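PDB 1P2X: Ras GTPase-activating-like protein from Schizosaccharomyces pombe, which binds actin filaments through its calponin-homology domain and is required to build the contractile F-actin ring at the division site. Local coordinates for residues Y7-R12 with N101-I106; D14-W19 with C108-S113. All coordinates share one frame; numbering follows the deposited sequence.

Helix 2-23 and helix 102-117 of the calponin-homology domain of Rng2 are joined twice, by contact 1 and by contact 2, whose centres lie about 10 Å apart. Their segments alternate along the chain, 7-12 and 14-19 followed by 101-106 and 108-113. In each contact the two segments run in the same general direction, at about 50° to each other, and their axes come closer from contact 1 to contact 2. Arg12 O of contact 1 and His110 NE2 of contact 2, 2.7 Å apart, form a probable hydrogen bond that ties the two together. Both contacts are buried, and together they bring an early and a later helix of this actin-binding domain together, with 88 residues between the paired segments.

Contact 1 of 2, residues Y7-R12 with N101-I106; sequences YDYLCR and NLPKVI
The phenol ring of Tyr9 meets Pro103 and Ile106 obliquely, and its axis crosses the pyrrolidine at about a right angle. Its far end does the touching: CZ of Tyr9 lies 3.7 Å from CG of Pro103, and CE1 is equally near Pro103 CB. With CG anti to the backbone N (chi1 180°), the ring is carried across the gap from a CB that does not itself face helix 102-117. The hydroxyl ends against the first turn of that helix, Tyr9 OH lying 3.0 Å from Pro103 CA and 3.3 Å from Ile106 CG1. Its polar need is met by a hydrogen bond to Glu35 of helix 34-37.

In this calponin-homology domain Tyr9 bridges the wider part of the gap between the N-terminal helix and helix 102-117, whose short segments here approach no closer than 11.1 Å between axes. Further along, the backbone draws in: Ile106 CG2 rests 3.8 Å from Arg12 O. The guanidinium of Arg12 turns back over its own helix, one face against Cys11 CB, and reaches Glu15 in a salt bridge.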
ATOM      1  N   TYR A   7     -15.409  -4.602   3.229  1.00  8.11           N
ATOM      2  CA  TYR A   7     -15.617  -3.271   2.672  1.00  9.40           C
ATOM      3  C   TYR A   7     -14.657  -2.222   3.237  1.00  9.16           C
ATOM      4  O   TYR A   7     -14.118  -1.405   2.494  1.00  9.28           O
ATOM      5  CB  TYR A   7     -17.050  -2.795   2.918  1.00  8.98           C
ATOM      6  CG  TYR A   7     -17.249  -1.325   2.604  1.00  8.00           C
ATOM      7  CD1 TYR A   7     -17.427  -0.889   1.290  1.00 10.93           C
ATOM      8  CD2 TYR A   7     -17.255  -0.365   3.621  1.00  7.70           C
ATOM      9  CE1 TYR A   7     -17.614   0.468   0.998  1.00 10.27           C
ATOM     10  CE2 TYR A   7     -17.433   0.996   3.337  1.00  7.68           C
ATOM     11  CZ  TYR A   7     -17.611   1.397   2.025  1.00  7.25           C
ATOM     12  OH  TYR A   7     -17.789   2.724   1.741  1.00 11.40           O
ATOM     13  N   ASP A   8     -14.469  -2.236   4.553  1.00  9.47           N
ATOM     14  CA  ASP A   8     -13.587  -1.283   5.215  1.00 10.56           C
ATOM     15  C   ASP A   8     -12.153  -1.395   4.706  1.00 10.87           C
ATOM     16  O   ASP A   8     -11.553  -0.387   4.344  1.00 11.90           O
ATOM     17  CG  ASP A   8     -14.830  -0.830   7.351  1.00 11.75           C
ATOM     18  OD1 ASP A   8     -15.538  -0.011   6.716  1.00 14.58           O
ATOM     19  OD2 ASP A   8     -15.064  -1.064   8.552  1.00 14.76           O
ATOM     20  N   TYR A   9     -11.619  -2.617   4.667  1.00  8.74           N
ATOM     21  CA  TYR A   9     -10.257  -2.833   4.199  1.00  9.02           C
ATOM     22  C   TYR A   9     -10.092  -2.352   2.755  1.00  8.97           C
ATOM     23  O   TYR A   9      -9.044  -1.815   2.386  1.00  8.48           O
ATOM     24  CB  TYR A   9      -9.836  -4.311   4.319  1.00  7.53           C
ATOM     25  CG  TYR A   9      -8.424  -4.536   3.823  1.00  7.38           C
ATOM     26  CD1 TYR A   9      -7.343  -3.900   4.440  1.00 11.88           C
ATOM     27  CD2 TYR A   9      -8.172  -5.292   2.683  1.00  8.95           C
ATOM     28  CE1 TYR A   9      -6.043  -4.009   3.928  1.00 11.07           C
ATOM     29  CE2 TYR A   9      -6.874  -5.414   2.172  1.00 11.20           C
ATOM     30  CZ  TYR A   9      -5.820  -4.765   2.797  1.00  9.72           C
ATOM     31  OH  TYR A   9      -4.551  -4.837   2.273  1.00 12.68           O
ATOM     32  N   LEU A  10     -11.123  -2.540   1.940  1.00  7.05           N
ATOM     33  CA  LEU A  10     -11.068  -2.068   0.563  1.00  8.66           C
ATOM     34  C   LEU A  10     -11.001  -0.548   0.545  1.00  7.26           C
ATOM     35  O   LEU A  10     -10.381   0.043  -0.340  1.00  8.64           O
ATOM     36  CB  LEU A  10     -12.282  -2.564  -0.242  1.00  9.41           C
ATOM     37  CG  LEU A  10     -12.138  -3.962  -0.853  1.00  7.75           C
ATOM     38  CD1 LEU A  10     -13.463  -4.414  -1.480  1.00  7.90           C
ATOM     39  CD2 LEU A  10     -11.025  -3.943  -1.894  1.00  6.19           C
ATOM     40  N   CYS A  11     -11.640   0.096   1.516  1.00  9.00           N
ATOM     41  CA  CYS A  11     -11.567   1.554   1.597  1.00  7.63           C
ATOM     42  C   CYS A  11     -10.146   1.952   1.972  1.00  7.99           C
ATOM     43  O   CYS A  11      -9.613   2.925   1.450  1.00  9.71           O
ATOM     44  CB  CYS A  11     -12.529   2.111   2.644  1.00  9.68           C
ATOM     45  SG  CYS A  11     -14.264   2.009   2.184  1.00 11.74           S
ATOM     46  N   ARG A  12      -9.531   1.190   2.870  1.00  4.76           N
ATOM     47  CA  ARG A  12      -8.170   1.480   3.274  1.00  6.02           C
ATOM     48  C   ARG A  12      -7.237   1.366   2.074  1.00  8.77           C
ATOM     49  O   ARG A  12      -6.370   2.221   1.869  1.00 12.28           O
ATOM     50  CB  ARG A  12      -7.725   0.539   4.398  1.00  6.72           C
ATOM     51  CG  ARG A  12      -8.690   0.495   5.613  1.00  5.88           C
ATOM     52  CD  ARG A  12      -8.675   1.782   6.455  1.00  3.06           C
ATOM     53  NE  ARG A  12      -9.540   2.850   5.946  1.00  5.33           N
ATOM     54  CZ  ARG A  12     -10.856   2.902   6.116  1.00  5.66           C
ATOM     55  NH1 ARG A  12     -11.489   1.945   6.784  1.00  7.55           N
ATOM     56  NH2 ARG A  12     -11.548   3.932   5.645  1.00  4.92           N
ATOM     57  N   ASN A 101       1.586 -10.937   3.612  1.00 21.19           N
ATOM     58  CA  ASN A 101       0.900  -9.932   4.428  1.00 17.84           C
ATOM     59  C   ASN A 101       0.830  -8.589   3.701  1.00 15.19           C
ATOM     60  O   ASN A 101       1.473  -7.613   4.102  1.00 11.54           O
ATOM     61  CG  ASN A 101       0.603  -9.240   6.839  1.00 17.76           C
ATOM     62  OD1 ASN A 101      -0.300  -8.469   6.518  1.00 15.60           O
ATOM     63  ND2 ASN A 101       0.831  -9.585   8.104  1.00 18.51           N
ATOM     64  N   LEU A 102       0.037  -8.549   2.633  1.00 13.54           N
ATOM     65  CA  LEU A 102      -0.132  -7.335   1.830  1.00 12.17           C
ATOM     66  C   LEU A 102      -0.818  -6.188   2.580  1.00 10.82           C
ATOM     67  O   LEU A 102      -0.568  -5.014   2.294  1.00 11.23           O
ATOM     68  CB  LEU A 102      -0.885  -7.661   0.538  1.00 10.17           C
ATOM     69  CG  LEU A 102      -0.031  -8.407  -0.501  1.00 13.84           C
ATOM     70  CD1 LEU A 102      -0.905  -8.916  -1.653  1.00 13.79           C
ATOM     71  CD2 LEU A 102       1.067  -7.488  -1.027  1.00  9.07           C
ATOM     72  N   PRO A 103      -1.721  -6.514   3.516  1.00 11.08           N
ATOM     73  CA  PRO A 103      -2.379  -5.466   4.304  1.00 11.09           C
ATOM     74  C   PRO A 103      -1.383  -4.640   5.129  1.00 10.71           C
ATOM     75  O   PRO A 103      -1.650  -3.482   5.467  1.00 11.82           O
ATOM     76  CB  PRO A 103      -3.339  -6.260   5.194  1.00  8.77           C
ATOM     77  CG  PRO A 103      -3.731  -7.400   4.304  1.00 10.23           C
ATOM     78  CD  PRO A 103      -2.416  -7.807   3.679  1.00  8.62           C
ATOM     79  N   LYS A 104      -0.244  -5.234   5.461  1.00 11.17           N
ATOM     80  CA  LYS A 104       0.773  -4.521   6.227  1.00 14.51           C
ATOM     81  C   LYS A 104       1.453  -3.499   5.333  1.00 14.33           C
ATOM     82  O   LYS A 104       1.980  -2.492   5.809  1.00 14.24           O
ATOM     83  CB  LYS A 104       1.808  -5.490   6.800  1.00 18.39           C
ATOM     84  CG  LYS A 104       2.811  -4.836   7.731  1.00 23.27           C
ATOM     85  CD  LYS A 104       3.675  -5.867   8.448  1.00 27.86           C
ATOM     86  CE  LYS A 104       2.820  -6.857   9.225  1.00 30.00           C
ATOM     87  NZ  LYS A 104       3.660  -7.855   9.954  1.00 30.82           N
ATOM     88  N   VAL A 105       1.447  -3.762   4.031  1.00 13.24           N
ATOM     89  CA  VAL A 105       2.020  -2.823   3.075  1.00 10.82           C
ATOM     90  C   VAL A 105       1.107  -1.604   3.016  1.00  9.00           C
ATOM     91  O   VAL A 105       1.565  -0.465   3.120  1.00  8.95           O
ATOM     92  CB  VAL A 105       2.146  -3.458   1.671  1.00 12.81           C
ATOM     93  CG1 VAL A 105       2.526  -2.408   0.645  1.00 10.23           C
ATOM     94  CG2 VAL A 105       3.194  -4.568   1.699  1.00 11.12           C
ATOM     95  N   ILE A 106      -0.189  -1.857   2.861  1.00  6.97           N
ATOM     96  CA  ILE A 106      -1.186  -0.797   2.814  1.00  6.74           C
ATOM     97  C   ILE A 106      -1.112   0.023   4.101  1.00  8.86           C
ATOM     98  O   ILE A 106      -1.242   1.243   4.082  1.00 10.73           O
ATOM     99  CB  ILE A 106      -2.606  -1.394   2.657  1.00  7.28           C
ATOM    100  CG1 ILE A 106      -2.691  -2.213   1.360  1.00  9.55           C
ATOM    101  CG2 ILE A 106      -3.650  -0.297   2.659  1.00  4.94           C
ATOM    102  CD1 ILE A 106      -2.205  -1.461   0.119  1.00  6.71           C
TER

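Contact 2 of 2, residues D14-W19 with C108-S113; sequences DEAKKW and CIHALS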
ATOM      1  N   ASP A  14      -8.102   1.626  -1.079  1.00  8.31           N
ATOM      2  CA  ASP A  14      -8.477   2.699  -2.004  1.00  7.89           C
ATOM      3  C   ASP A  14      -7.818   4.029  -1.607  1.00  8.82           C
ATOM      4  O   ASP A  14      -7.329   4.774  -2.458  1.00  8.65           O
ATOM      5  CB  ASP A  14     -10.003   2.862  -2.020  1.00  6.47           C
ATOM      6  CG  ASP A  14     -10.486   3.698  -3.176  1.00  7.09           C
ATOM      7  OD1 ASP A  14     -11.044   4.801  -2.947  1.00  8.97           O
ATOM      8  OD2 ASP A  14     -10.327   3.270  -4.343  1.00  9.73           O
ATOM      9  N   GLU A  15      -7.822   4.320  -0.311  1.00  6.28           N
ATOM     10  CA  GLU A  15      -7.227   5.546   0.219  1.00  9.61           C
ATOM     11  C   GLU A  15      -5.711   5.612  -0.026  1.00  8.70           C
ATOM     12  O   GLU A  15      -5.183   6.654  -0.405  1.00  9.25           O
ATOM     13  CB  GLU A  15      -7.536   5.669   1.722  1.00  7.99           C
ATOM     14  CG  GLU A  15      -9.014   5.900   2.032  1.00  8.96           C
ATOM     15  CD  GLU A  15      -9.381   5.545   3.460  1.00 13.57           C
ATOM     16  OE1 GLU A  15      -8.472   5.173   4.236  1.00 16.23           O
ATOM     17  OE2 GLU A  15     -10.578   5.631   3.811  1.00 12.16           O
ATOM     18  N   ALA A  16      -5.026   4.495   0.195  1.00 10.27           N
ATOM     19  CA  ALA A  16      -3.588   4.419  -0.032  1.00  9.72           C
ATOM     20  C   ALA A  16      -3.302   4.543  -1.535  1.00 10.95           C
ATOM     21  O   ALA A  16      -2.326   5.178  -1.932  1.00 10.11           O
ATOM     22  CB  ALA A  16      -3.034   3.089   0.503  1.00  9.31           C
ATOM     23  N   LYS A  17      -4.146   3.931  -2.363  1.00  7.63           N
ATOM     24  CA  LYS A  17      -3.962   3.999  -3.806  1.00  8.70           C
ATOM     25  C   LYS A  17      -4.059   5.456  -4.231  1.00  9.11           C
ATOM     26  O   LYS A  17      -3.125   6.002  -4.815  1.00  8.61           O
ATOM     27  CB  LYS A  17      -5.023   3.180  -4.555  1.00  8.53           C
ATOM     28  CG  LYS A  17      -4.761   3.059  -6.053  1.00  8.46           C
ATOM     29  CD  LYS A  17      -5.926   2.427  -6.827  1.00  8.48           C
ATOM     30  CE  LYS A  17      -7.130   3.360  -6.858  1.00 12.49           C
ATOM     31  NZ  LYS A  17      -8.220   2.875  -7.729  1.00 13.51           N
ATOM     32  N   LYS A  18      -5.189   6.085  -3.927  1.00  7.23           N
ATOM     33  CA  LYS A  18      -5.404   7.486  -4.288  1.00 12.01           C
ATOM     34  C   LYS A  18      -4.247   8.393  -3.875  1.00 10.16           C
ATOM     35  O   LYS A  18      -3.816   9.232  -4.655  1.00 11.19           O
ATOM     36  CB  LYS A  18      -6.691   8.017  -3.648  1.00 13.75           C
ATOM     37  CG  LYS A  18      -7.992   7.378  -4.134  1.00 16.69           C
ATOM     38  CD  LYS A  18      -9.139   7.915  -3.278  1.00 21.01           C
ATOM     39  CE  LYS A  18      -8.808   7.752  -1.775  1.00 23.53           C
ATOM     40  NZ  LYS A  18      -9.588   8.627  -0.834  1.00 17.10           N
ATOM     41  N   TRP A  19      -3.766   8.228  -2.643  1.00 10.43           N
ATOM     42  CA  TRP A  19      -2.664   9.032  -2.126  1.00 10.49           C
ATOM     43  C   TRP A  19      -1.440   8.885  -3.016  1.00  9.17           C
ATOM     44  O   TRP A  19      -0.794   9.868  -3.367  1.00 10.78           O
ATOM     45  CB  TRP A  19      -2.308   8.610  -0.695  1.00  9.38           C
ATOM     46  CG  TRP A  19      -1.195   9.429  -0.137  1.00  7.73           C
ATOM     47  CD1 TRP A  19      -1.255  10.738   0.246  1.00  7.52           C
ATOM     48  CD2 TRP A  19       0.175   9.031   0.007  1.00  7.59           C
ATOM     49  NE1 TRP A  19      -0.013  11.180   0.616  1.00  8.36           N
ATOM     50  CE2 TRP A  19       0.887  10.152   0.487  1.00  9.19           C
ATOM     51  CE3 TRP A  19       0.872   7.833  -0.217  1.00  7.83           C
ATOM     52  CZ2 TRP A  19       2.264  10.119   0.744  1.00  6.80           C
ATOM     53  CZ3 TRP A  19       2.243   7.799   0.042  1.00  7.70           C
ATOM     54  CH2 TRP A  19       2.922   8.940   0.520  1.00  6.79           C
ATOM     55  N   CYS A 108       1.562   0.321   6.043  1.00  7.93           N
ATOM     56  CA  CYS A 108       2.792   1.082   5.996  1.00  8.36           C
ATOM     57  C   CYS A 108       2.589   2.349   5.167  1.00  9.60           C
ATOM     58  O   CYS A 108       3.042   3.438   5.554  1.00  8.93           O
ATOM     59  CB  CYS A 108       3.923   0.228   5.415  1.00 12.05           C
ATOM     60  SG  CYS A 108       5.478   1.125   5.185  1.00 12.73           S
ATOM     61  N   ILE A 109       1.884   2.224   4.045  1.00  8.69           N
ATOM     62  CA  ILE A 109       1.636   3.375   3.176  1.00  8.20           C
ATOM     63  C   ILE A 109       0.821   4.478   3.864  1.00 11.02           C
ATOM     64  O   ILE A 109       1.070   5.666   3.653  1.00  8.38           O
ATOM     65  CB  ILE A 109       0.928   2.939   1.883  1.00  9.56           C
ATOM     66  CG1 ILE A 109       1.899   2.118   1.020  1.00  9.36           C
ATOM     67  CG2 ILE A 109       0.399   4.157   1.130  1.00  8.45           C
ATOM     68  CD1 ILE A 109       1.287   1.537  -0.222  1.00  8.91           C
ATOM     69  N   HIS A 110      -0.157   4.083   4.678  1.00  9.06           N
ATOM     70  CA  HIS A 110      -0.976   5.054   5.396  1.00  8.68           C
ATOM     71  C   HIS A 110      -0.102   5.812   6.414  1.00 10.37           C
ATOM     72  O   HIS A 110      -0.149   7.040   6.495  1.00  7.80           O
ATOM     73  CB  HIS A 110      -2.135   4.364   6.135  1.00  8.25           C
ATOM     74  CG  HIS A 110      -3.337   4.085   5.280  1.00  8.14           C
ATOM     75  ND1 HIS A 110      -4.586   4.591   5.575  1.00  7.14           N
ATOM     76  CD2 HIS A 110      -3.495   3.309   4.180  1.00  5.48           C
ATOM     77  CE1 HIS A 110      -5.462   4.141   4.693  1.00  8.24           C
ATOM     78  NE2 HIS A 110      -4.829   3.354   3.839  1.00  4.92           N
ATOM     79  N   ALA A 111       0.694   5.069   7.179  1.00  7.83           N
ATOM     80  CA  ALA A 111       1.550   5.662   8.204  1.00  9.13           C
ATOM     81  C   ALA A 111       2.549   6.626   7.559  1.00 10.44           C
ATOM     82  O   ALA A 111       2.768   7.732   8.058  1.00 10.67           O
ATOM     83  CB  ALA A 111       2.282   4.568   8.975  1.00  8.21           C
ATOM     84  N   LEU A 112       3.147   6.207   6.445  1.00 10.66           N
ATOM     85  CA  LEU A 112       4.074   7.067   5.723  1.00 10.62           C
ATOM     86  C   LEU A 112       3.365   8.354   5.285  1.00 12.21           C
ATOM     87  O   LEU A 112       3.899   9.448   5.456  1.00 13.15           O
ATOM     88  CB  LEU A 112       4.633   6.352   4.495  1.00 10.87           C
ATOM     89  CG  LEU A 112       5.631   7.157   3.650  1.00 10.89           C
ATOM     90  CD1 LEU A 112       6.905   7.379   4.468  1.00  9.67           C
ATOM     91  CD2 LEU A 112       5.950   6.427   2.337  1.00  8.15           C
ATOM     92  N   SER A 113       2.160   8.227   4.731  1.00 10.08           N
ATOM     93  CA  SER A 113       1.431   9.402   4.267  1.00 10.02           C
ATOM     94  C   SER A 113       1.260  10.424   5.389  1.00 11.52           C
ATOM     95  O   SER A 113       1.412  11.633   5.169  1.00  9.12           O
ATOM     96  CB  SER A 113       0.053   9.029   3.716  1.00  8.85           C
ATOM     97  OG  SER A 113      -0.843   8.716   4.762  1.00 12.40           O
TER
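Trp19 reaches Ser113 and Ile109 with its indole, whose CB points toward segment 108-113; a chi1 of -179° turns the ring system away from the backbone N and across the gap. From CG and CD1, both 4.1 Å from Ser113 CB, the ring slides further under that methylene until Trp19 CE2 is 3.5 Å from it. Ser113 CB thus sits over one face of the five-membered ring, 3.6 Å from its centroid and 16° off the normal, a CH-pi contact. On the benzo side, Trp19 CE3 meets CG2 of Ile109 at 3.9 Å, and CH2 at the far end comes obliquely to Leu112 CD2.

One turn earlier the small side chain of Ala16 lets the helices close in, its CB 3.6 Å from Ile109 CG2. Here, in the calponin-homology helical bundle, segments 14-19 and 108-113 cross at 52°, and beyond them Leu112 packs on Phe76 and Ile80 of helix 76-82. The imidazole of His110 comes obliquely to Ala16 CB, while Glu15 OE1 approaches its edge near the ring plane, 3.2 Å from His110 CE1. Arg12 is the polar partner of both side chains, and Glu15 OE2 takes a further hydrogen bond from Ser128 N. Phe156 meets the imidazole edge-to-face.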